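Local coordinates for protein dihydropteroate synthase (Clostridioides difficile, PDB 6PZ2) that catalyses the condensation of a dihydropterin pyrophosphate with p-aminobenzoate to form dihydropteroate, a step of folate biosynthesis, at residues A[94-105]-A[122-132]; A[7-15]-A[258-266]. All coordinates share one frame; numbering follows the deposited sequence.

Contact 1 joins helices 97-105 and 123-129 of the TIM barrel, which follow strands 90-93 and 110-113 and are consecutive along the chain. Contact 2 brings the last helix, 251-265, against the lead-in to the first strand, 13-19, beside the pairing of that strand with 245-248 that closes the ring, so that contact 1 is nested within the large loop that contact 2 closes. Their centres are 29 Å apart and their nearest atoms about 10 Å apart, without touching. Neither touches the bound pteroic acid; the side chain of Tyr-95 comes within about 9 Å and that of Ile-14 within about 13 Å.

Contact 1: residues A[94-105]-A[122-132]; sequences TYKADVAEEALK and NMASVIGKYDA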
loop_
_atom_site.group_PDB
_atom_site.type_symbol
_atom_site.label_atom_id
_atom_site.label_comp_id
_atom_site.label_asym_id
_atom_site.label_seq_id
_atom_site.Cartn_x
_atom_site.Cartn_y
_atom_site.Cartn_z
ATOM N N THR A 94 9.108 -4.639 -26.187
ATOM C CA THR A 94 10.295 -4.894 -27.013
ATOM C C THR A 94 11.027 -3.565 -27.224
ATOM O O THR A 94 10.366 -2.533 -27.318
ATOM C CB THR A 94 9.917 -5.474 -28.387
ATOM O OG1 THR A 94 11.114 -5.831 -29.073
ATOM C CG2 THR A 94 9.161 -4.495 -29.257
ATOM N N TYR A 95 12.353 -3.603 -27.337
ATOM C CA TYR A 95 13.091 -2.444 -27.774
ATOM C C TYR A 95 13.507 -2.590 -29.242
ATOM O O TYR A 95 14.251 -1.740 -29.748
ATOM C CB TYR A 95 14.351 -2.235 -26.932
ATOM C CG TYR A 95 15.249 -3.436 -26.807
ATOM C CD1 TYR A 95 16.296 -3.657 -27.687
ATOM C CD2 TYR A 95 15.088 -4.316 -25.756
ATOM C CE1 TYR A 95 17.161 -4.728 -27.528
ATOM C CE2 TYR A 95 15.922 -5.411 -25.595
ATOM C CZ TYR A 95 16.954 -5.622 -26.491
ATOM O OH TYR A 95 17.755 -6.716 -26.319
ATOM N N LYS A 96 13.045 -3.635 -29.929
ATOM C CA LYS A 96 13.424 -3.828 -31.337
ATOM C C LYS A 96 12.290 -3.373 -32.261
ATOM O O LYS A 96 11.151 -3.811 -32.155
ATOM C CB LYS A 96 13.797 -5.287 -31.578
ATOM C CG LYS A 96 14.849 -5.813 -30.611
ATOM C CD LYS A 96 15.310 -7.201 -30.937
ATOM C CE LYS A 96 16.185 -7.810 -29.862
ATOM N NZ LYS A 96 15.439 -8.125 -28.621
ATOM N N ALA A 97 12.654 -2.509 -33.203
ATOM C CA ALA A 97 11.715 -1.867 -34.111
ATOM C C ALA A 97 11.028 -2.896 -35.016
ATOM O O ALA A 97 9.835 -2.769 -35.299
ATOM C CB ALA A 97 12.449 -0.818 -34.909
ATOM N N ASP A 98 11.740 -3.935 -35.433
ATOM C CA ASP A 98 11.140 -4.962 -36.330
ATOM C C ASP A 98 10.125 -5.829 -35.581
ATOM O O ASP A 98 9.083 -6.195 -36.151
ATOM C CB ASP A 98 12.156 -5.871 -37.030
ATOM C CG ASP A 98 13.306 -6.390 -36.183
ATOM O OD1 ASP A 98 14.040 -7.203 -36.720
ATOM O OD2 ASP A 98 13.492 -5.977 -35.011
ATOM N N VAL A 99 10.411 -6.111 -34.313
ATOM C CA VAL A 99 9.452 -6.819 -33.485
ATOM C C VAL A 99 8.203 -5.949 -33.312
ATOM O O VAL A 99 7.061 -6.413 -33.484
ATOM C CB VAL A 99 10.067 -7.176 -32.124
ATOM C CG1 VAL A 99 9.031 -7.797 -31.215
ATOM C CG2 VAL A 99 11.282 -8.081 -32.268
ATOM N N ALA A 100 8.430 -4.698 -32.948
ATOM C CA ALA A 100 7.317 -3.771 -32.738
ATOM C C ALA A 100 6.423 -3.660 -33.976
ATOM O O ALA A 100 5.172 -3.616 -33.895
ATOM C CB ALA A 100 7.860 -2.409 -32.381
ATOM N N GLU A 101 7.096 -3.520 -35.110
ATOM C CA GLU A 101 6.397 -3.408 -36.389
ATOM C C GLU A 101 5.439 -4.579 -36.622
ATOM O O GLU A 101 4.262 -4.348 -36.949
ATOM C CB GLU A 101 7.365 -3.366 -37.572
ATOM C CG GLU A 101 6.612 -3.277 -38.890
ATOM C CD GLU A 101 7.186 -2.283 -39.875
ATOM O OE1 GLU A 101 8.441 -2.193 -39.985
ATOM O OE2 GLU A 101 6.374 -1.591 -40.502
ATOM N N GLU A 102 5.944 -5.811 -36.513
ATOM C CA GLU A 102 5.076 -6.990 -36.724
ATOM C C GLU A 102 3.917 -6.990 -35.723
ATOM O O GLU A 102 2.756 -7.265 -36.088
ATOM C CB GLU A 102 5.850 -8.306 -36.631
ATOM C CG GLU A 102 6.706 -8.626 -37.857
ATOM C CD GLU A 102 6.115 -8.208 -39.201
ATOM O OE1 GLU A 102 6.652 -7.234 -39.841
ATOM O OE2 GLU A 102 5.070 -8.801 -39.574
ATOM N N ALA A 103 4.243 -6.673 -34.470
ATOM C CA ALA A 103 3.215 -6.680 -33.417
ATOM C C ALA A 103 2.143 -5.649 -33.768
ATOM O O ALA A 103 0.936 -5.878 -33.528
ATOM C CB ALA A 103 3.831 -6.385 -32.065
ATOM N N LEU A 104 2.601 -4.489 -34.246
ATOM C CA LEU A 104 1.658 -3.407 -34.508
ATOM C C LEU A 104 0.808 -3.739 -35.739
ATOM O O LEU A 104 -0.381 -3.421 -35.775
ATOM C CB LEU A 104 2.443 -2.108 -34.700
ATOM C CG LEU A 104 2.934 -1.468 -33.405
ATOM C CD1 LEU A 104 3.911 -0.347 -33.697
ATOM C CD2 LEU A 104 1.763 -0.944 -32.595
ATOM N N LYS A 105 1.388 -4.402 -36.745
ATOM C CA LYS A 105 0.563 -4.852 -37.865
ATOM C C LYS A 105 -0.534 -5.801 -37.374
ATOM O O LYS A 105 -1.638 -5.771 -37.897
ATOM C CB LYS A 105 1.367 -5.589 -38.934
ATOM C CG LYS A 105 2.301 -4.745 -39.783
ATOM C CD LYS A 105 3.193 -5.630 -40.636
ATOM C CE LYS A 105 4.266 -4.871 -41.380
ATOM N NZ LYS A 105 5.229 -5.791 -42.035
ATOM N N ASN A 122 15.249 2.767 -35.637
ATOM C CA ASN A 122 13.977 2.762 -36.390
ATOM C C ASN A 122 12.724 2.807 -35.507
ATOM O O ASN A 122 11.589 2.907 -36.067
ATOM C CB ASN A 122 13.852 1.543 -37.302
ATOM C CG ASN A 122 14.965 1.503 -38.328
ATOM O OD1 ASN A 122 15.307 2.518 -38.930
ATOM N ND2 ASN A 122 15.587 0.348 -38.453
ATOM N N MET A 123 12.900 2.751 -34.181
ATOM C CA MET A 123 11.752 2.495 -33.315
ATOM C C MET A 123 10.786 3.675 -33.388
ATOM O O MET A 123 9.599 3.461 -33.504
ATOM C CB MET A 123 12.122 2.247 -31.849
ATOM C CG MET A 123 10.881 2.020 -30.982
ATOM S SD MET A 123 10.017 0.481 -31.371
ATOM C CE MET A 123 11.108 -0.634 -30.494
ATOM N N ALA A 124 11.307 4.901 -33.317
ATOM C CA ALA A 124 10.467 6.074 -33.356
ATOM C C ALA A 124 9.630 6.094 -34.630
ATOM O O ALA A 124 8.441 6.428 -34.535
ATOM C CB ALA A 124 11.287 7.337 -33.225
ATOM N N SER A 125 10.204 5.773 -35.798
ATOM C CA SER A 125 9.400 5.931 -37.040
ATOM C C SER A 125 8.386 4.790 -37.156
ATOM O O SER A 125 7.271 4.993 -37.668
ATOM C CB SER A 125 10.233 6.103 -38.304
ATOM O OG SER A 125 11.222 5.107 -38.422
ATOM N N VAL A 126 8.719 3.626 -36.604
ATOM C CA VAL A 126 7.703 2.551 -36.525
ATOM C C VAL A 126 6.508 3.018 -35.691
ATOM O O VAL A 126 5.343 2.855 -36.093
ATOM C CB VAL A 126 8.274 1.237 -35.975
ATOM C CG1 VAL A 126 7.158 0.265 -35.606
ATOM C CG2 VAL A 126 9.237 0.596 -36.962
ATOM N N ILE A 127 6.775 3.684 -34.570
ATOM C CA ILE A 127 5.653 4.085 -33.698
ATOM C C ILE A 127 4.771 5.101 -34.422
ATOM O O ILE A 127 3.520 5.032 -34.358
ATOM C CB ILE A 127 6.161 4.577 -32.324
ATOM C CG1 ILE A 127 6.589 3.376 -31.471
ATOM C CG2 ILE A 127 5.109 5.416 -31.610
ATOM C CD1 ILE A 127 7.761 3.657 -30.592
ATOM N N GLY A 128 5.458 6.053 -35.069
ATOM C CA GLY A 128 4.786 7.103 -35.854
ATOM C C GLY A 128 3.964 6.505 -36.985
ATOM O O GLY A 128 2.778 6.819 -37.147
ATOM N N LYS A 129 4.614 5.604 -37.714
ATOM C CA LYS A 129 4.025 4.928 -38.863
ATOM C C LYS A 129 2.696 4.251 -38.502
ATOM O O LYS A 129 1.796 4.289 -39.320
ATOM C CB LYS A 129 5.030 3.903 -39.381
ATOM C CG LYS A 129 4.572 2.944 -40.471
ATOM C CD LYS A 129 5.798 2.144 -40.936
ATOM C CE LYS A 129 5.582 1.246 -42.132
ATOM N NZ LYS A 129 6.862 0.602 -42.519
ATOM N N TYR A 130 2.575 3.615 -37.323
ATOM C CA TYR A 130 1.349 2.899 -37.018
ATOM C C TYR A 130 0.468 3.750 -36.109
ATOM O O TYR A 130 -0.579 3.298 -35.681
ATOM C CB TYR A 130 1.638 1.501 -36.462
ATOM C CG TYR A 130 2.234 0.579 -37.492
ATOM C CD1 TYR A 130 1.446 -0.135 -38.381
ATOM C CD2 TYR A 130 3.607 0.484 -37.619
ATOM C CE1 TYR A 130 2.010 -0.957 -39.345
ATOM C CE2 TYR A 130 4.192 -0.318 -38.582
ATOM C CZ TYR A 130 3.391 -1.017 -39.467
ATOM O OH TYR A 130 4.008 -1.766 -40.424
ATOM N N ASP A 131 0.894 4.961 -35.785
ATOM C CA ASP A 131 0.132 5.762 -34.852
ATOM C C ASP A 131 -0.008 5.025 -33.527
ATOM O O ASP A 131 -1.077 5.002 -32.926
ATOM C CB ASP A 131 -1.285 6.020 -35.360
ATOM C CG ASP A 131 -1.351 7.334 -36.101
ATOM O OD1 ASP A 131 -1.281 8.410 -35.438
ATOM O OD2 ASP A 131 -1.407 7.250 -37.325
ATOM N N ALA A 132 1.070 4.410 -33.081
ATOM C CA ALA A 132 0.961 3.597 -31.872
ATOM C C ALA A 132 1.118 4.479 -30.622
ATOM O O ALA A 132 1.662 5.595 -30.654
ATOM C CB ALA A 132 2.035 2.549 -31.912
#
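Val-126 acts as a knob in a hole formed by Ala-97, Ala-100, Glu-101 and Leu-104. Its two methyls divide the work: CG1 lies 3.8 Å from Leu-104 CD1, while CG2 leans on Ala-97 at the carbonyl and CB. At the N-terminal end, Ala-97 CB meets Asn-122 CB at 3.6 Å, and the small side chain of Ala-97 lets its backbone come close to that of Met-123. Met-123 reaches around this end by folding twice, at chi2 (67°) and chi3 (79°). The folds carry SD onto Ala-100 CB and CE to 3.3 Å from Tyr-95 C. At the other end, Leu-104 spreads CD1 and CD2 over Ala-132 CB.

Such packing is that of successive barrel helices in the TIM fold, running nearly parallel (11°) with axes 9.1 Å apart. Ala-100 and Leu-104 also rest on Val-111 of strand 110-113, which links the two helices in sequence.

The aromatic contact is a CH-pi interaction: Leu-104 CB sits over one face of the Tyr-130 ring, 4.2 Å from its centroid, and the aliphatic chain of Lys-105 approaches the same ring obliquely.

Polar contacts line the more solvent-facing side. Glu-101 OE2 accepts from Tyr-130 OH in the ring plane, with the carboxylate nearly perpendicular to the ring; the refined separation is very short and its exact value doubtful. The same oxygen takes Lys-129 NZ at 3.0 Å through its syn lone pair, in a salt bridge that would probably favour the charged carboxylate. Lys-105 NZ forms a salt bridge with Glu-102 OE1 of its own helix, and its side chain also lies about 3 Å from a bound sulfate.

Contact 2: residues A[7-15]-A[258-266]; sequences DYGKRTYIM and ARMTDAIYR. With SO4 (sulfate ion), chain C; SO4 (sulfate ion), chain H.
Where the last helix of the TIM barrel, 251-265, packs on the lead-in to the first strand, Thr-12 grips Asp-262 with two bonds. The Thr-12 backbone N donates to Asp-262 OD2 (3.0 Å, almost straight at 172°), meeting it from above the carboxylate plane, and the Thr-12 hydroxyl donates to the syn lone pair of OD1 at 2.7 Å. Both donors can reach one carboxylate because chi1 of -59° sets OG1 beside the backbone N.

Arg-266, just past the helix, completes the network. Its NH1 donates to Thr-12 OG1 at 2.9 Å, and its NE forms a salt bridge with Asp-262 OD1 at 2.8 Å; both partners lie in the guanidinium plane, which fixes its rotation. One face of that group is overlaid by the carbonyl of Arg-11. Water 1 links Arg-266 NH2 to Gly-9 O, and water 2 joins Thr-12 O to Asp-262 OD2. The apolar part is slight: Ala-258 CB lies 4.0 Å from Thr-12 CB.

The Arg-11 guanidinium binds a sulfate, probably from the crystallisation liquor, through NE (2.9 Å from O3) and NH1, while its NH2 donates to Thr-12 O; NH1 also pairs with Asp-50. Lys-10 NZ adds weak bonds to this ion.

Ile-239 of helix 228-240 packs against both Thr-12 and Ala-258, strand 13-19 is flanked by strands 51-55 and 245-248, and Met-260, Ala-263, Ile-264 and Tyr-265 of the closing helix pack on the second subunit.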
loop_
_atom_site.group_PDB
_atom_site.type_symbol
_atom_site.label_atom_id
_atom_site.label_comp_id
_atom_site.label_asym_id
_atom_site.label_seq_id
_atom_site.Cartn_x
_atom_site.Cartn_y
_atom_site.Cartn_z
ATOM N N ASP A 7 -8.485 6.737 -20.276
ATOM C CA ASP A 7 -8.990 8.042 -19.876
ATOM C C ASP A 7 -8.192 8.562 -18.672
ATOM O O ASP A 7 -8.660 8.483 -17.535
ATOM C CB ASP A 7 -10.483 7.881 -19.587
ATOM C CG ASP A 7 -11.191 9.167 -19.231
ATOM O OD1 ASP A 7 -12.381 9.082 -18.861
ATOM O OD2 ASP A 7 -10.546 10.228 -19.341
ATOM N N TYR A 8 -7.001 9.098 -18.920
ATOM C CA TYR A 8 -6.009 9.316 -17.860
ATOM C C TYR A 8 -6.522 10.297 -16.809
ATOM O O TYR A 8 -7.066 11.329 -17.145
ATOM C CB TYR A 8 -4.697 9.839 -18.441
ATOM C CG TYR A 8 -3.979 8.765 -19.213
ATOM C CD1 TYR A 8 -3.611 7.592 -18.580
ATOM C CD2 TYR A 8 -3.700 8.894 -20.567
ATOM C CE1 TYR A 8 -2.938 6.588 -19.258
ATOM C CE2 TYR A 8 -3.031 7.897 -21.258
ATOM C CZ TYR A 8 -2.636 6.747 -20.601
ATOM O OH TYR A 8 -2.022 5.730 -21.269
ATOM N N GLY A 9 -6.361 9.972 -15.534
ATOM C CA GLY A 9 -6.867 10.888 -14.519
ATOM C C GLY A 9 -8.164 10.392 -13.901
ATOM O O GLY A 9 -8.469 10.700 -12.754
ATOM N N LYS A 10 -8.911 9.567 -14.615
ATOM C CA LYS A 10 -10.138 9.051 -14.054
ATOM C C LYS A 10 -9.845 8.019 -12.957
ATOM O O LYS A 10 -10.602 7.928 -12.001
ATOM C CB LYS A 10 -10.967 8.391 -15.152
ATOM C CG LYS A 10 -12.309 7.865 -14.688
ATOM C CD LYS A 10 -12.886 6.834 -15.626
ATOM C CE LYS A 10 -14.366 6.618 -15.392
ATOM N NZ LYS A 10 -14.929 5.674 -16.386
ATOM N N ARG A 11 -8.807 7.198 -13.124
ATOM C CA ARG A 11 -8.472 6.150 -12.173
ATOM C C ARG A 11 -7.071 5.625 -12.519
ATOM O O ARG A 11 -6.453 6.092 -13.470
ATOM C CB ARG A 11 -9.486 5.003 -12.208
ATOM C CG ARG A 11 -9.482 4.197 -13.501
ATOM C CD ARG A 11 -10.429 3.019 -13.451
ATOM N NE ARG A 11 -10.560 2.242 -14.682
ATOM C CZ ARG A 11 -9.859 1.155 -15.006
ATOM N NH1 ARG A 11 -10.246 0.438 -16.053
ATOM N NH2 ARG A 11 -8.782 0.804 -14.313
ATOM N N THR A 12 -6.586 4.672 -11.740
ATOM C CA THR A 12 -5.342 3.995 -12.037
ATOM C C THR A 12 -5.675 2.787 -12.915
ATOM O O THR A 12 -6.741 2.185 -12.723
ATOM C CB THR A 12 -4.636 3.568 -10.750
ATOM O OG1 THR A 12 -4.387 4.721 -9.945
ATOM C CG2 THR A 12 -3.319 2.889 -11.035
ATOM N N TYR A 13 -4.820 2.551 -13.921
ATOM C CA TYR A 13 -4.957 1.470 -14.894
ATOM C C TYR A 13 -3.881 0.440 -14.558
ATOM O O TYR A 13 -2.800 0.793 -14.038
ATOM C CB TYR A 13 -4.901 2.010 -16.335
ATOM C CG TYR A 13 -6.045 2.936 -16.668
ATOM C CD1 TYR A 13 -7.269 2.443 -17.077
ATOM C CD2 TYR A 13 -5.942 4.291 -16.447
ATOM C CE1 TYR A 13 -8.354 3.279 -17.291
ATOM C CE2 TYR A 13 -7.009 5.145 -16.668
ATOM C CZ TYR A 13 -8.228 4.634 -17.069
ATOM O OH TYR A 13 -9.278 5.477 -17.280
ATOM N N ILE A 14 -4.229 -0.805 -14.825
ATOM C CA ILE A 14 -3.402 -1.899 -14.450
ATOM C C ILE A 14 -2.907 -2.608 -15.708
ATOM O O ILE A 14 -3.691 -3.065 -16.518
ATOM C CB ILE A 14 -4.160 -2.888 -13.538
ATOM C CG1 ILE A 14 -4.802 -2.191 -12.335
ATOM C CG2 ILE A 14 -3.228 -4.013 -13.111
ATOM C CD1 ILE A 14 -3.814 -1.487 -11.432
ATOM N N MET A 15 -1.598 -2.784 -15.777
ATOM C CA MET A 15 -0.980 -3.524 -16.856
ATOM C C MET A 15 -0.509 -4.868 -16.298
ATOM O O MET A 15 0.351 -4.884 -15.460
ATOM C CB MET A 15 0.191 -2.722 -17.447
ATOM C CG MET A 15 1.145 -3.499 -18.368
ATOM S SD MET A 15 2.534 -2.455 -18.953
ATOM C CE MET A 15 1.615 -1.541 -20.188
ATOM N N ALA A 258 -5.111 0.001 -5.576
ATOM C CA ALA A 258 -5.209 1.161 -6.433
ATOM C C ALA A 258 -6.595 1.801 -6.291
ATOM O O ALA A 258 -6.710 3.005 -6.318
ATOM C CB ALA A 258 -4.972 0.759 -7.875
ATOM N N ARG A 259 -7.638 1.003 -6.178
ATOM C CA ARG A 259 -8.995 1.590 -6.020
ATOM C C ARG A 259 -9.104 2.341 -4.691
ATOM O O ARG A 259 -9.680 3.406 -4.649
ATOM C CB ARG A 259 -10.040 0.479 -6.078
ATOM C CG ARG A 259 -10.211 -0.053 -7.490
ATOM C CD ARG A 259 -11.348 -1.039 -7.582
ATOM N NE ARG A 259 -11.571 -1.451 -8.949
ATOM C CZ ARG A 259 -12.364 -2.457 -9.307
ATOM N NH1 ARG A 259 -12.541 -2.727 -10.589
ATOM N NH2 ARG A 259 -13.002 -3.167 -8.389
ATOM N N MET A 260 -8.441 1.835 -3.646
ATOM C CA MET A 260 -8.509 2.463 -2.353
ATOM C C MET A 260 -7.764 3.789 -2.454
ATOM O O MET A 260 -8.268 4.817 -2.039
ATOM C CB MET A 260 -7.935 1.566 -1.245
ATOM C CG MET A 260 -8.217 2.089 0.162
ATOM S SD MET A 260 -10.020 2.166 0.499
ATOM C CE MET A 260 -10.129 3.688 1.432
ATOM N N THR A 261 -6.605 3.771 -3.103
ATOM C CA THR A 261 -5.843 4.988 -3.257
ATOM C C THR A 261 -6.579 5.979 -4.170
ATOM O O THR A 261 -6.596 7.191 -3.909
ATOM C CB THR A 261 -4.439 4.660 -3.789
ATOM O OG1 THR A 261 -3.879 3.551 -3.078
ATOM C CG2 THR A 261 -3.543 5.864 -3.702
ATOM N N ASP A 262 -7.174 5.474 -5.246
ATOM C CA ASP A 262 -7.916 6.361 -6.167
ATOM C C ASP A 262 -9.021 7.072 -5.373
ATOM O O ASP A 262 -9.238 8.262 -5.564
ATOM C CB ASP A 262 -8.573 5.622 -7.350
ATOM C CG ASP A 262 -7.608 5.063 -8.386
ATOM O OD1 ASP A 262 -6.431 5.532 -8.415
ATOM O OD2 ASP A 262 -8.024 4.128 -9.121
ATOM N N ALA A 263 -9.716 6.348 -4.490
ATOM C CA ALA A 263 -10.860 6.952 -3.751
ATOM C C ALA A 263 -10.372 8.077 -2.832
ATOM O O ALA A 263 -11.067 9.050 -2.632
ATOM C CB ALA A 263 -11.587 5.885 -2.979
ATOM N N ILE A 264 -9.133 8.009 -2.352
ATOM C CA ILE A 264 -8.611 9.053 -1.471
ATOM C C ILE A 264 -8.086 10.262 -2.269
ATOM O O ILE A 264 -8.267 11.387 -1.834
ATOM C CB ILE A 264 -7.520 8.454 -0.556
ATOM C CG1 ILE A 264 -8.078 7.360 0.357
ATOM C CG2 ILE A 264 -6.795 9.529 0.243
ATOM C CD1 ILE A 264 -7.002 6.507 1.010
ATOM N N TYR A 265 -7.397 10.093 -3.396
ATOM C CA TYR A 265 -6.741 11.234 -4.049
ATOM C C TYR A 265 -7.375 11.670 -5.372
ATOM O O TYR A 265 -7.031 12.720 -5.862
ATOM C CB TYR A 265 -5.285 10.905 -4.366
ATOM C CG TYR A 265 -4.517 10.719 -3.092
ATOM C CD1 TYR A 265 -4.163 11.811 -2.319
ATOM C CD2 TYR A 265 -4.310 9.457 -2.583
ATOM C CE1 TYR A 265 -3.532 11.654 -1.096
ATOM C CE2 TYR A 265 -3.698 9.283 -1.356
ATOM C CZ TYR A 265 -3.306 10.381 -0.611
ATOM O OH TYR A 265 -2.652 10.201 0.568
ATOM N N ARG A 266 -8.163 10.858 -6.037
ATOM C CA ARG A 266 -8.640 11.251 -7.364
ATOM C C ARG A 266 -10.035 11.843 -7.160
ATOM O O ARG A 266 -10.758 11.372 -6.287
ATOM C CB ARG A 266 -8.639 10.067 -8.338
ATOM C CG ARG A 266 -7.247 9.674 -8.814
ATOM C CD ARG A 266 -7.279 8.610 -9.892
ATOM N NE ARG A 266 -6.030 7.861 -9.989
ATOM C CZ ARG A 266 -5.004 8.236 -10.737
ATOM N NH1 ARG A 266 -3.999 7.400 -10.996
ATOM N NH2 ARG A 266 -5.027 9.468 -11.218
HETATM S S SO4 C . -13.034 2.776 -17.175
HETATM O O1 SO4 C . -12.055 3.739 -17.794
HETATM O O2 SO4 C . -12.741 1.334 -17.268
HETATM O O3 SO4 C . -13.118 3.056 -15.724
HETATM O O4 SO4 C . -14.371 2.912 -17.799
HETATM S S SO4 H . -15.594 -5.175 -10.410
HETATM O O1 SO4 H . -15.491 -4.159 -11.489
HETATM O O2 SO4 H . -14.393 -6.067 -10.358
HETATM O O3 SO4 H . -15.744 -4.406 -9.154
HETATM O O4 SO4 H . -16.810 -6.012 -10.602
HETATM O O HOH W 1 -6.513 11.928 -11.259
HETATM O O HOH W 2 -8.068 1.679 -10.252
#